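PDB 7KCJ: eukaryotic translation initiation factor 4E type 5 from Leishmania major, which probably binds the 7-methylguanosine cap of messenger RNA and so takes part in the initiation of translation. Local coordinates for residues V20-L25 / M74-I79; P67-L72 / E151-E156; T47-W52 / N83-P88. All blocks are in the same frame, centred on the assembly; numbering follows the deposited sequence.

In the fold
All three contacts reach the same antiparallel sheet. Contact 1 joins two of its neighbouring strands, 13-23 and 77-82, and is partly buried; contact 2, also partly buried, brings the loop after helix 56-64 against the start of strand 153-159; contact 3 lies on the surface, where a loop packs beside outermost strand 48-55. Their chemistry follows place: paired backbone bonds in contact 1, side-chain packing in contact 2, and lysine, tryptophan and loop backbone in contact 3. Contacts 1 and 3 share a seam, with Val-20 and Phe-22 bonded to strand 48-55. Contact 2 meets contact 1 through Leu-72, and its nearest atoms are about 9 Å from contact 3.

Contact 1 of 3, residues V20-L25 / M74-I79; sequences VSFLPL and MGSTLI
The carbonyl oxygen of Leu-23 has three callers. Thr-77 N donates to Leu-23 O over 2.8 Å; Ser-76 CA brings a C-H to Leu-23 O at 3.2 Å; and a water adds a weak third bond. That water also donates to Gly-75 O at 2.7 Å and is hydrogen-bonded to Thr-77 OG1, tying the end of the ladder to the loop that leads into it. Leu-23 N answers by donating to Thr-77 O, closing a hydrogen-bonded antiparallel pair. Two residues back, Ser-21 and Ile-79 repeat the pattern, and here Ile-79 N donates to Ser-21 O at 2.8 Å. Ile-79 O accepts both Ser-21 N and a C-H from Val-20 CA.

Between these pairs Phe-22 faces Leu-78 in the non-hydrogen-bonded position. With CG anti to the backbone N (chi1 170°), the Phe-22 ring swings along the strand until its CE1 lies 3.7 Å from Ser-76 OG. The hydrogen bond of Ser-76 OG goes to Gly-73 O in the loop before the strand, and the ring packs beside the hydroxyl, oblique to it. Leu-78 CD1 comes to 3.6 Å from Ser-21 O and 3.9 Å from Val-20 CG1. On the other face Ser-21 OG touches Ile-79 CB and bonds to a second water.

Four backbone bonds therefore fix the register of strands 13-23 and 77-82, neighbours in the eIF4E sheet, while apolar groups and two water-linked hydroxyls fill in around them.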
ATOM      1  N   VAL A  20       3.700   5.254   9.207  1.00 31.91           N
ATOM      2  CA  VAL A  20       2.400   5.418   8.567  1.00 32.17           C
ATOM      3  C   VAL A  20       2.103   6.904   8.378  1.00 32.47           C
ATOM      4  O   VAL A  20       2.302   7.704   9.294  1.00 32.64           O
ATOM      5  CB  VAL A  20       1.270   4.725   9.375  1.00 32.82           C
ATOM      6  CG1 VAL A  20      -0.020   4.672   8.570  1.00 32.88           C
ATOM      7  CG2 VAL A  20       1.676   3.317   9.813  1.00 33.57           C
ATOM      8  N   SER A  21       1.661   7.275   7.189  1.00 32.10           N
ATOM      9  CA  SER A  21       1.302   8.655   6.892  1.00 32.21           C
ATOM     10  C   SER A  21       0.120   8.700   5.929  1.00 31.48           C
ATOM     11  O   SER A  21      -0.124   7.751   5.180  1.00 30.77           O
ATOM     12  CB  SER A  21       2.495   9.428   6.347  1.00 34.06           C
ATOM     13  OG  SER A  21       2.898   8.829   5.134  1.00 39.90           O
ATOM     14  N   PHE A  22      -0.627   9.792   5.960  1.00 31.13           N
ATOM     15  CA  PHE A  22      -1.808   9.933   5.123  1.00 31.33           C
ATOM     16  C   PHE A  22      -1.680  11.155   4.235  1.00 31.37           C
ATOM     17  O   PHE A  22      -1.549  12.258   4.749  1.00 31.74           O
ATOM     18  CB  PHE A  22      -3.052  10.030   6.017  1.00 31.68           C
ATOM     19  CG  PHE A  22      -4.319  10.415   5.298  1.00 33.21           C
ATOM     20  CD1 PHE A  22      -4.930   9.537   4.425  1.00 34.16           C
ATOM     21  CD2 PHE A  22      -4.901  11.644   5.505  1.00 34.26           C
ATOM     22  CE1 PHE A  22      -6.089   9.887   3.770  1.00 34.75           C
ATOM     23  CE2 PHE A  22      -6.067  11.989   4.852  1.00 34.80           C
ATOM     24  CZ  PHE A  22      -6.645  11.115   3.985  1.00 34.62           C
ATOM     25  N   LEU A  23      -1.764  10.986   2.929  1.00 30.98           N
ATOM     26  CA  LEU A  23      -1.699  12.105   1.991  1.00 31.88           C
ATOM     27  C   LEU A  23      -3.061  12.290   1.337  1.00 32.49           C
ATOM     28  O   LEU A  23      -3.495  11.440   0.571  1.00 33.05           O
ATOM     29  CB  LEU A  23      -0.619  11.866   0.922  1.00 32.31           C
ATOM     30  CG  LEU A  23      -0.520  12.899  -0.256  1.00 34.22           C
ATOM     31  CD1 LEU A  23      -0.416  14.306   0.236  1.00 35.08           C
ATOM     32  CD2 LEU A  23       0.686  12.640  -1.125  1.00 34.47           C
ATOM     33  N   PRO A  24      -3.768  13.366   1.649  1.00 32.87           N
ATOM     34  CA  PRO A  24      -5.081  13.585   1.031  1.00 33.33           C
ATOM     35  C   PRO A  24      -4.999  14.045  -0.430  1.00 33.56           C
ATOM     36  O   PRO A  24      -3.908  14.275  -0.960  1.00 33.32           O
ATOM     37  CB  PRO A  24      -5.717  14.642   1.934  1.00 34.37           C
ATOM     38  CG  PRO A  24      -4.607  15.330   2.572  1.00 34.95           C
ATOM     39  CD  PRO A  24      -3.408  14.448   2.581  1.00 33.29           C
ATOM     40  N   LEU A  25      -6.158  14.180  -1.093  1.00 33.20           N
ATOM     41  CA  LEU A  25      -6.261  14.705  -2.456  1.00 33.54           C
ATOM     42  C   LEU A  25      -5.687  16.119  -2.494  1.00 33.58           C
ATOM     43  O   LEU A  25      -6.002  16.919  -1.601  1.00 33.63           O
ATOM     44  CB  LEU A  25      -7.758  14.768  -2.848  1.00 33.92           C
ATOM     45  CG  LEU A  25      -8.115  15.548  -4.130  1.00 34.84           C
ATOM     46  CD1 LEU A  25      -7.762  14.736  -5.362  1.00 35.02           C
ATOM     47  CD2 LEU A  25      -9.590  15.937  -4.146  1.00 35.24           C
ATOM     48  N   MET A  74     -11.098   9.486  -2.837  1.00 37.18           N
ATOM     49  CA  MET A  74     -10.509   9.363  -4.163  1.00 37.23           C
ATOM     50  C   MET A  74      -9.411  10.423  -4.285  1.00 37.07           C
ATOM     51  O   MET A  74      -9.648  11.593  -3.989  1.00 37.80           O
ATOM     52  CB  MET A  74     -11.596   9.583  -5.227  1.00 38.04           C
ATOM     53  CG  MET A  74     -11.055   9.806  -6.614  1.00 40.94           C
ATOM     54  SD  MET A  74     -10.373   8.281  -7.264  1.00 51.01           S
ATOM     55  CE  MET A  74     -11.874   7.524  -7.907  1.00 52.04           C
ATOM     56  N   GLY A  75      -8.219   9.984  -4.625  1.00 35.96           N
ATOM     57  CA  GLY A  75      -7.084  10.889  -4.729  1.00 35.58           C
ATOM     58  C   GLY A  75      -6.156  10.822  -3.534  1.00 34.51           C
ATOM     59  O   GLY A  75      -5.024  11.307  -3.612  1.00 34.02           O
ATOM     60  N   SER A  76      -6.630  10.270  -2.400  1.00 33.58           N
ATOM     61  CA  SER A  76      -5.788  10.147  -1.223  1.00 33.30           C
ATOM     62  C   SER A  76      -4.929   8.862  -1.253  1.00 33.11           C
ATOM     63  O   SER A  76      -5.144   7.963  -2.075  1.00 32.70           O
ATOM     64  CB  SER A  76      -6.618  10.236   0.064  1.00 34.19           C
ATOM     65  OG  SER A  76      -7.251   8.999   0.349  1.00 35.70           O
ATOM     66  N   THR A  77      -3.956   8.781  -0.341  1.00 32.98           N
ATOM     67  CA  THR A  77      -3.064   7.640  -0.235  1.00 32.52           C
ATOM     68  C   THR A  77      -2.668   7.438   1.214  1.00 31.71           C
ATOM     69  O   THR A  77      -2.239   8.384   1.874  1.00 31.93           O
ATOM     70  CB  THR A  77      -1.793   7.816  -1.104  1.00 33.94           C
ATOM     71  OG1 THR A  77      -2.119   8.362  -2.376  1.00 35.04           O
ATOM     72  CG2 THR A  77      -1.048   6.528  -1.297  1.00 33.76           C
ATOM     73  N   LEU A  78      -2.819   6.222   1.717  1.00 30.86           N
ATOM     74  CA  LEU A  78      -2.370   5.828   3.049  1.00 30.09           C
ATOM     75  C   LEU A  78      -1.045   5.124   2.783  1.00 29.63           C
ATOM     76  O   LEU A  78      -1.014   4.191   1.999  1.00 29.67           O
ATOM     77  CB  LEU A  78      -3.363   4.886   3.730  1.00 29.98           C
ATOM     78  CG  LEU A  78      -2.948   4.396   5.113  1.00 32.34           C
ATOM     79  CD1 LEU A  78      -2.846   5.562   6.094  1.00 32.75           C
ATOM     80  CD2 LEU A  78      -3.944   3.336   5.642  1.00 33.28           C
ATOM     81  N   ILE A  79       0.049   5.617   3.337  1.00 29.12           N
ATOM     82  CA  ILE A  79       1.393   5.113   3.036  1.00 29.68           C
ATOM     83  C   ILE A  79       2.082   4.425   4.217  1.00 30.86           C
ATOM     84  O   ILE A  79       2.037   4.937   5.337  1.00 31.70           O
ATOM     85  CB  ILE A  79       2.226   6.327   2.546  1.00 30.21           C
ATOM     86  CG1 ILE A  79       1.565   7.007   1.306  1.00 31.01           C
ATOM     87  CG2 ILE A  79       3.696   5.963   2.278  1.00 30.38           C
ATOM     88  CD1 ILE A  79       2.209   8.411   0.895  1.00 31.56           C
TER
HETATM   89  O   HOH W   1       4.839   6.939   5.440  1.00 31.67           O
HETATM   90  O   HOH W   2      -2.538  11.464  -2.598  1.00 46.06           O

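Contact 2 of 3, residues P67-L72 / E151-E156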
ATOM      1  N   PRO A  67     -11.237   6.205   9.015  1.00 37.48           N
ATOM      2  CA  PRO A  67     -12.385   5.590   8.316  1.00 37.47           C
ATOM      3  C   PRO A  67     -11.900   4.363   7.519  1.00 36.86           C
ATOM      4  O   PRO A  67     -10.680   4.164   7.330  1.00 36.06           O
ATOM      5  CB  PRO A  67     -12.830   6.690   7.338  1.00 38.32           C
ATOM      6  CG  PRO A  67     -12.230   7.977   7.894  1.00 38.62           C
ATOM      7  CD  PRO A  67     -10.930   7.542   8.489  1.00 36.77           C
ATOM      8  N   LYS A  68     -12.829   3.522   7.031  1.00 36.94           N
ATOM      9  CA  LYS A  68     -12.440   2.358   6.198  1.00 37.67           C
ATOM     10  C   LYS A  68     -11.666   2.843   4.957  1.00 37.31           C
ATOM     11  O   LYS A  68     -11.904   3.965   4.518  1.00 36.96           O
ATOM     12  CB  LYS A  68     -13.665   1.542   5.788  1.00 40.55           C
ATOM     13  CG  LYS A  68     -14.351   0.894   6.983  1.00 46.07           C
ATOM     14  CD  LYS A  68     -15.486  -0.001   6.552  1.00 52.70           C
ATOM     15  CE  LYS A  68     -15.738  -1.128   7.538  1.00 57.81           C
ATOM     16  NZ  LYS A  68     -14.653  -2.155   7.493  1.00 61.14           N
ATOM     17  N   VAL A  69     -10.688   2.064   4.447  1.00 37.25           N
ATOM     18  CA  VAL A  69      -9.873   2.484   3.300  1.00 37.90           C
ATOM     19  C   VAL A  69     -10.694   3.038   2.126  1.00 37.49           C
ATOM     20  O   VAL A  69     -10.347   4.101   1.615  1.00 37.26           O
ATOM     21  CB  VAL A  69      -8.905   1.375   2.822  1.00 39.25           C
ATOM     22  CG1 VAL A  69      -8.179   1.808   1.551  1.00 39.92           C
ATOM     23  CG2 VAL A  69      -7.905   1.039   3.912  1.00 39.53           C
ATOM     24  N   HIS A  70     -11.795   2.356   1.737  1.00 37.17           N
ATOM     25  CA  HIS A  70     -12.632   2.836   0.632  1.00 37.11           C
ATOM     26  C   HIS A  70     -13.254   4.199   0.896  1.00 37.10           C
ATOM     27  O   HIS A  70     -13.594   4.918  -0.046  1.00 37.81           O
ATOM     28  CB  HIS A  70     -13.695   1.805   0.229  1.00 38.58           C
ATOM     29  CG  HIS A  70     -14.632   1.395   1.330  1.00 40.60           C
ATOM     30  ND1 HIS A  70     -15.906   1.946   1.442  1.00 42.81           N
ATOM     31  CD2 HIS A  70     -14.467   0.478   2.308  1.00 41.49           C
ATOM     32  CE1 HIS A  70     -16.461   1.356   2.487  1.00 42.94           C
ATOM     33  NE2 HIS A  70     -15.633   0.474   3.047  1.00 42.78           N
ATOM     34  N   GLN A  71     -13.345   4.596   2.160  1.00 36.56           N
ATOM     35  CA  GLN A  71     -13.875   5.895   2.566  1.00 36.70           C
ATOM     36  C   GLN A  71     -12.850   6.966   2.741  1.00 36.92           C
ATOM     37  O   GLN A  71     -13.240   8.090   3.059  1.00 37.84           O
ATOM     38  CB  GLN A  71     -14.686   5.783   3.857  1.00 37.91           C
ATOM     39  CG  GLN A  71     -16.007   5.085   3.672  1.00 42.86           C
ATOM     40  CD  GLN A  71     -16.819   5.762   2.553  1.00 49.44           C
ATOM     41  OE1 GLN A  71     -17.018   6.999   2.519  1.00 49.35           O
ATOM     42  NE2 GLN A  71     -17.247   4.970   1.575  1.00 51.53           N
ATOM     43  N   LEU A  72     -11.544   6.659   2.572  1.00 36.49           N
ATOM     44  CA  LEU A  72     -10.506   7.664   2.748  1.00 37.03           C
ATOM     45  C   LEU A  72     -10.578   8.812   1.741  1.00 37.80           C
ATOM     46  O   LEU A  72     -10.148   9.928   2.058  1.00 38.19           O
ATOM     47  CB  LEU A  72      -9.111   7.033   2.764  1.00 36.69           C
ATOM     48  CG  LEU A  72      -8.805   6.191   4.017  1.00 38.03           C
ATOM     49  CD1 LEU A  72      -7.424   5.567   3.908  1.00 38.66           C
ATOM     50  CD2 LEU A  72      -8.908   7.034   5.282  1.00 38.39           C
ATOM     51  N   GLU A 151     -16.767   0.192  -2.844  1.00 38.19           N
ATOM     52  CA  GLU A 151     -15.710  -0.144  -1.885  1.00 38.12           C
ATOM     53  C   GLU A 151     -14.375  -0.466  -2.547  1.00 37.66           C
ATOM     54  O   GLU A 151     -13.480  -0.963  -1.884  1.00 38.68           O
ATOM     55  CB  GLU A 151     -16.145  -1.251  -0.925  1.00 39.94           C
ATOM     56  CG  GLU A 151     -17.428  -0.889  -0.195  1.00 45.53           C
ATOM     57  CD  GLU A 151     -17.858  -1.837   0.905  1.00 50.97           C
ATOM     58  OE1 GLU A 151     -17.003  -2.597   1.408  1.00 51.69           O
ATOM     59  OE2 GLU A 151     -19.054  -1.810   1.267  1.00 53.33           O
ATOM     60  N   GLN A 152     -14.215  -0.145  -3.826  1.00 36.08           N
ATOM     61  CA  GLN A 152     -12.988  -0.420  -4.553  1.00 35.29           C
ATOM     62  C   GLN A 152     -11.779   0.326  -4.005  1.00 34.59           C
ATOM     63  O   GLN A 152     -11.878   1.518  -3.699  1.00 34.22           O
ATOM     64  CB  GLN A 152     -13.154  -0.090  -6.034  1.00 35.94           C
ATOM     65  CG  GLN A 152     -11.964  -0.530  -6.878  1.00 39.29           C
ATOM     66  CD  GLN A 152     -12.094  -0.132  -8.331  1.00 43.18           C
ATOM     67  OE1 GLN A 152     -13.081   0.522  -8.755  1.00 45.76           O
ATOM     68  NE2 GLN A 152     -11.073  -0.492  -9.116  1.00 42.97           N
ATOM     69  N   ILE A 153     -10.651  -0.391  -3.843  1.00 33.76           N
ATOM     70  CA  ILE A 153      -9.370   0.164  -3.415  1.00 34.22           C
ATOM     71  C   ILE A 153      -8.226  -0.394  -4.289  1.00 34.74           C
ATOM     72  O   ILE A 153      -8.379  -1.408  -4.965  1.00 34.52           O
ATOM     73  CB  ILE A 153      -9.084  -0.057  -1.899  1.00 34.86           C
ATOM     74  CG1 ILE A 153      -8.842  -1.553  -1.567  1.00 36.23           C
ATOM     75  CG2 ILE A 153     -10.188   0.521  -1.038  1.00 35.30           C
ATOM     76  CD1 ILE A 153      -8.545  -1.839  -0.100  1.00 37.17           C
ATOM     77  N   ARG A 154      -7.073   0.289  -4.277  1.00 35.46           N
ATOM     78  CA  ARG A 154      -5.880  -0.198  -4.963  1.00 36.02           C
ATOM     79  C   ARG A 154      -4.726  -0.252  -3.998  1.00 36.23           C
ATOM     80  O   ARG A 154      -4.460   0.734  -3.326  1.00 36.85           O
ATOM     81  CB  ARG A 154      -5.484   0.684  -6.151  1.00 37.61           C
ATOM     82  CG  ARG A 154      -4.296   0.070  -6.917  1.00 43.21           C
ATOM     83  CD  ARG A 154      -3.680   0.996  -7.930  1.00 49.65           C
ATOM     84  NE  ARG A 154      -4.622   1.498  -8.917  1.00 56.25           N
ATOM     85  CZ  ARG A 154      -4.338   2.460  -9.793  1.00 61.28           C
ATOM     86  NH1 ARG A 154      -3.145   3.051  -9.783  1.00 61.39           N
ATOM     87  NH2 ARG A 154      -5.257   2.864 -10.663  1.00 62.05           N
ATOM     88  N   VAL A 155      -4.030  -1.375  -3.940  1.00 36.02           N
ATOM     89  CA  VAL A 155      -2.843  -1.509  -3.120  1.00 36.79           C
ATOM     90  C   VAL A 155      -1.645  -1.535  -4.063  1.00 36.41           C
ATOM     91  O   VAL A 155      -1.632  -2.284  -5.045  1.00 36.54           O
ATOM     92  CB  VAL A 155      -2.885  -2.751  -2.206  1.00 38.35           C
ATOM     93  CG1 VAL A 155      -1.650  -2.788  -1.297  1.00 39.25           C
ATOM     94  CG2 VAL A 155      -4.158  -2.775  -1.370  1.00 38.70           C
ATOM     95  N   GLU A 156      -0.681  -0.666  -3.826  1.00 36.08           N
ATOM     96  CA  GLU A 156       0.528  -0.558  -4.637  1.00 36.32           C
ATOM     97  C   GLU A 156       1.708  -0.975  -3.759  1.00 36.33           C
ATOM     98  O   GLU A 156       1.928  -0.379  -2.705  1.00 36.29           O
ATOM     99  CB  GLU A 156       0.699   0.893  -5.120  1.00 38.97           C
ATOM    100  CG  GLU A 156       2.003   1.184  -5.859  1.00 46.79           C
ATOM    101  CD  GLU A 156       2.150   2.622  -6.325  1.00 56.84           C
ATOM    102  OE1 GLU A 156       2.913   2.868  -7.283  1.00 57.71           O
ATOM    103  OE2 GLU A 156       1.496   3.507  -5.724  1.00 62.78           O
TER
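The imidazole of His-70 carries Glu-151 on one face: Glu-151 CG lies over the middle of the His-70 ring, 3.7 Å from its centroid and 14° off the normal, a CH-pi contact. Extended beyond CG (chi2 -173°), the glutamate keeps alongside the histidine, pointing the same way, and the carboxylate stacks on the ring with the planes only 10° apart. Glu-151 OE1 stands above His-70 NE2, 3.7 Å away, on the same face as Glu-151 CG. His-70 ND1 takes a hydrogen bond from Gln-71 NE2, 3.3 Å long, a weak bond that may help to limit the ring's rotation from within its own loop. At the base of the ring, His-70 CB packs on the backbone of Glu-151, 3.5 Å from Glu-151 O.

Deeper in, Val-69 CG1 meets Ile-153 CG2 at 3.5 Å, the two side chains crossing at about a right angle. Leu-113 of helix 108-121 touches both, so this end of the contact belongs to the apolar layer between sheet and helix. Two i to i+3 backbone bonds curl the loop here: Gln-71 N to Lys-68 O and Leu-72 N to Val-69 O.

A loop leaving helix 56-64 is thereby packed against the start of strand 153-159 by a stacked histidine and a valine, in keeping with the eIF4E fold, a curved antiparallel sheet backed on one side by helices.

Contact 3 of 3, residues T47-W52 / N83-P88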
ATOM      1  N   THR A  47       1.174  16.196   3.546  1.00 33.65           N
ATOM      2  CA  THR A  47       1.182  14.860   4.113  1.00 33.73           C
ATOM      3  C   THR A  47       0.896  15.011   5.633  1.00 34.19           C
ATOM      4  O   THR A  47       1.379  15.967   6.265  1.00 33.94           O
ATOM      5  CB  THR A  47       2.579  14.223   3.876  1.00 35.06           C
ATOM      6  OG1 THR A  47       2.764  13.991   2.478  1.00 35.59           O
ATOM      7  CG2 THR A  47       2.784  12.917   4.661  1.00 35.89           C
ATOM      8  N   GLN A  48       0.054  14.119   6.195  1.00 33.80           N
ATOM      9  CA  GLN A  48      -0.279  14.134   7.605  1.00 33.68           C
ATOM     10  C   GLN A  48       0.385  12.908   8.202  1.00 35.05           C
ATOM     11  O   GLN A  48       0.011  11.796   7.858  1.00 35.72           O
ATOM     12  CB  GLN A  48      -1.805  14.078   7.783  1.00 32.90           C
ATOM     13  CG  GLN A  48      -2.557  15.091   6.911  1.00 34.23           C
ATOM     14  CD  GLN A  48      -4.051  15.135   7.189  1.00 38.32           C
ATOM     15  OE1 GLN A  48      -4.581  14.380   8.020  1.00 39.60           O
ATOM     16  NE2 GLN A  48      -4.763  16.003   6.502  1.00 37.21           N
ATOM     17  N   LYS A  49       1.412  13.101   9.035  1.00 35.18           N
ATOM     18  CA  LYS A  49       2.127  11.977   9.639  1.00 35.00           C
ATOM     19  C   LYS A  49       1.348  11.337  10.759  1.00 33.81           C
ATOM     20  O   LYS A  49       0.727  12.030  11.562  1.00 32.35           O
ATOM     21  CB  LYS A  49       3.494  12.404  10.187  1.00 37.17           C
ATOM     22  CG  LYS A  49       4.457  12.902   9.120  1.00 41.65           C
ATOM     23  CD  LYS A  49       5.845  13.124   9.696  1.00 46.35           C
ATOM     24  CE  LYS A  49       6.845  13.491   8.610  1.00 51.63           C
ATOM     25  NZ  LYS A  49       8.260  13.223   9.005  1.00 53.93           N
ATOM     26  N   LEU A  50       1.398  10.001  10.823  1.00 33.96           N
ATOM     27  CA  LEU A  50       0.761   9.293  11.921  1.00 34.50           C
ATOM     28  C   LEU A  50       1.920   8.917  12.865  1.00 35.01           C
ATOM     29  O   LEU A  50       2.435   9.818  13.513  1.00 35.10           O
ATOM     30  CB  LEU A  50      -0.136   8.126  11.454  1.00 34.71           C
ATOM     31  CG  LEU A  50      -1.510   8.503  10.856  1.00 36.55           C
ATOM     32  CD1 LEU A  50      -1.394   8.971   9.405  1.00 36.51           C
ATOM     33  CD2 LEU A  50      -2.500   7.309  10.974  1.00 37.56           C
ATOM     34  N   ASP A  51       2.423   7.673  12.864  1.00 35.03           N
ATOM     35  CA  ASP A  51       3.522   7.267  13.737  1.00 35.30           C
ATOM     36  C   ASP A  51       4.094   5.899  13.283  1.00 34.99           C
ATOM     37  O   ASP A  51       3.555   5.265  12.369  1.00 35.19           O
ATOM     38  CB  ASP A  51       2.992   7.154  15.177  1.00 37.95           C
ATOM     39  CG  ASP A  51       4.024   7.354  16.267  1.00 44.18           C
ATOM     40  OD1 ASP A  51       5.243   7.420  15.940  1.00 44.71           O
ATOM     41  OD2 ASP A  51       3.618   7.465  17.446  1.00 47.79           O
ATOM     42  N   TRP A  52       5.169   5.442  13.936  1.00 34.38           N
ATOM     43  CA  TRP A  52       5.773   4.149  13.667  1.00 34.95           C
ATOM     44  C   TRP A  52       4.877   3.035  14.174  1.00 35.67           C
ATOM     45  O   TRP A  52       4.256   3.178  15.228  1.00 36.99           O
ATOM     46  CB  TRP A  52       7.088   4.018  14.455  1.00 34.99           C
ATOM     47  CG  TRP A  52       8.172   4.957  14.040  1.00 35.50           C
ATOM     48  CD1 TRP A  52       8.621   6.052  14.723  1.00 36.09           C
ATOM     49  CD2 TRP A  52       8.972   4.863  12.851  1.00 35.41           C
ATOM     50  NE1 TRP A  52       9.648   6.653  14.025  1.00 36.25           N
ATOM     51  CE2 TRP A  52       9.881   5.944  12.871  1.00 35.97           C
ATOM     52  CE3 TRP A  52       8.981   3.991  11.753  1.00 35.92           C
ATOM     53  CZ2 TRP A  52      10.826   6.138  11.863  1.00 36.55           C
ATOM     54  CZ3 TRP A  52       9.909   4.188  10.749  1.00 37.05           C
ATOM     55  CH2 TRP A  52      10.836   5.233  10.821  1.00 37.12           C
ATOM     56  N   ASN A  83      11.254   1.717   7.881  1.00 34.77           N
ATOM     57  CA  ASN A  83      12.374   2.519   8.396  1.00 36.19           C
ATOM     58  C   ASN A  83      12.504   3.930   7.812  1.00 36.78           C
ATOM     59  O   ASN A  83      13.604   4.484   7.850  1.00 37.02           O
ATOM     60  CB  ASN A  83      13.709   1.778   8.196  1.00 38.30           C
ATOM     61  CG  ASN A  83      13.966   0.599   9.084  1.00 44.67           C
ATOM     62  OD1 ASN A  83      14.778  -0.274   8.756  1.00 47.32           O
ATOM     63  ND2 ASN A  83      13.324   0.538  10.240  1.00 45.64           N
ATOM     64  N   ASN A  84      11.418   4.528   7.304  1.00 36.94           N
ATOM     65  CA  ASN A  84      11.528   5.857   6.704  1.00 37.54           C
ATOM     66  C   ASN A  84      10.322   6.706   7.044  1.00 37.85           C
ATOM     67  O   ASN A  84       9.202   6.360   6.649  1.00 37.58           O
ATOM     68  CB  ASN A  84      11.709   5.732   5.195  1.00 38.97           C
ATOM     69  CG  ASN A  84      11.989   7.047   4.500  1.00 43.40           C
ATOM     70  OD1 ASN A  84      12.263   8.070   5.135  1.00 45.13           O
ATOM     71  ND2 ASN A  84      11.927   7.046   3.177  1.00 43.10           N
ATOM     72  N   LYS A  85      10.535   7.803   7.802  1.00 37.60           N
ATOM     73  CA  LYS A  85       9.419   8.667   8.157  1.00 38.21           C
ATOM     74  C   LYS A  85       9.198   9.820   7.174  1.00 39.12           C
ATOM     75  O   LYS A  85       8.263  10.597   7.374  1.00 39.08           O
ATOM     76  CB  LYS A  85       9.506   9.166   9.607  1.00 40.68           C
ATOM     77  CG  LYS A  85      10.576  10.193   9.902  1.00 45.35           C
ATOM     78  CD  LYS A  85      10.372  10.744  11.325  1.00 52.01           C
ATOM     79  CE  LYS A  85      10.744   9.736  12.394  1.00 57.46           C
ATOM     80  NZ  LYS A  85      10.342  10.172  13.772  1.00 60.72           N
ATOM     81  N   GLU A  86      10.004   9.911   6.094  1.00 39.97           N
ATOM     82  CA  GLU A  86       9.857  10.934   5.055  1.00 41.44           C
ATOM     83  C   GLU A  86       9.007  10.394   3.893  1.00 43.24           C
ATOM     84  O   GLU A  86       8.912   9.171   3.721  1.00 43.55           O
ATOM     85  CB  GLU A  86      11.259  11.335   4.526  1.00 44.38           C
ATOM     86  CG  GLU A  86      12.222  11.819   5.599  1.00 49.24           C
ATOM     87  CD  GLU A  86      11.715  12.995   6.405  1.00 56.81           C
ATOM     88  OE1 GLU A  86      11.133  13.923   5.798  1.00 57.71           O
ATOM     89  OE2 GLU A  86      11.894  12.985   7.645  1.00 61.01           O
ATOM     90  N   PRO A  87       8.434  11.266   3.029  1.00 44.21           N
ATOM     91  CA  PRO A  87       7.654  10.753   1.887  1.00 44.95           C
ATOM     92  C   PRO A  87       8.490   9.840   1.005  1.00 45.40           C
ATOM     93  O   PRO A  87       9.597  10.205   0.638  1.00 44.83           O
ATOM     94  CB  PRO A  87       7.232  12.031   1.145  1.00 45.66           C
ATOM     95  CG  PRO A  87       7.254  13.109   2.198  1.00 45.69           C
ATOM     96  CD  PRO A  87       8.430  12.742   3.068  1.00 43.96           C
ATOM     97  N   PRO A  88       8.037   8.598   0.775  1.00 46.22           N
ATOM     98  CA  PRO A  88       8.850   7.677  -0.048  1.00 46.30           C
ATOM     99  C   PRO A  88       8.883   8.085  -1.516  1.00 46.08           C
ATOM    100  O   PRO A  88       7.933   8.664  -2.025  1.00 46.05           O
ATOM    101  CB  PRO A  88       8.185   6.320   0.162  1.00 47.09           C
ATOM    102  CG  PRO A  88       6.769   6.648   0.502  1.00 47.55           C
ATOM    103  CD  PRO A  88       6.750   7.996   1.185  1.00 45.94           C
TER
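Trp-52 and Lys-85 meet at about a right angle, the lysine chain passing the indole so that Lys-85 CE lies 3.6 Å from Trp-52 CZ2 and Lys-85 NZ 3.6 Å from Trp-52 NE1. The approach is oblique to the ring. At the far end of the indole, the peptide linking Asn-83 and Asn-84 abuts the edge of the six-membered ring, with Trp-52 CH2 3.6 Å from Asn-84 N. Lys-17 and Phe-19 of strand 13-23 also hold this tryptophan, by a cation-pi contact and an edge-to-face stack.

Trp-52 follows a classic beta bulge, in which Leu-50 and Asp-51 both face Val-20, on outermost strand 48-55 of the eIF4E sheet. The loop beside it runs nearly antiparallel and is bent by an Asx turn: Glu-86 N donates to Asn-84 OD1 at 3.1 Å, from well above the amide plane.

Lys-49 stretches out full length across to the loop backbone. Lys-49 NZ hydrogen-bonds to Lys-85 O at 3.1 Å, arriving 52° out of the carbonyl plane. A long salt bridge, 3.9 Å, also joins Lys-49 NZ to Glu-86 OE2; the first bond of Glu-86 points away from the strand, but its chain bends at chi2 (-57°), bringing the carboxylate nearer.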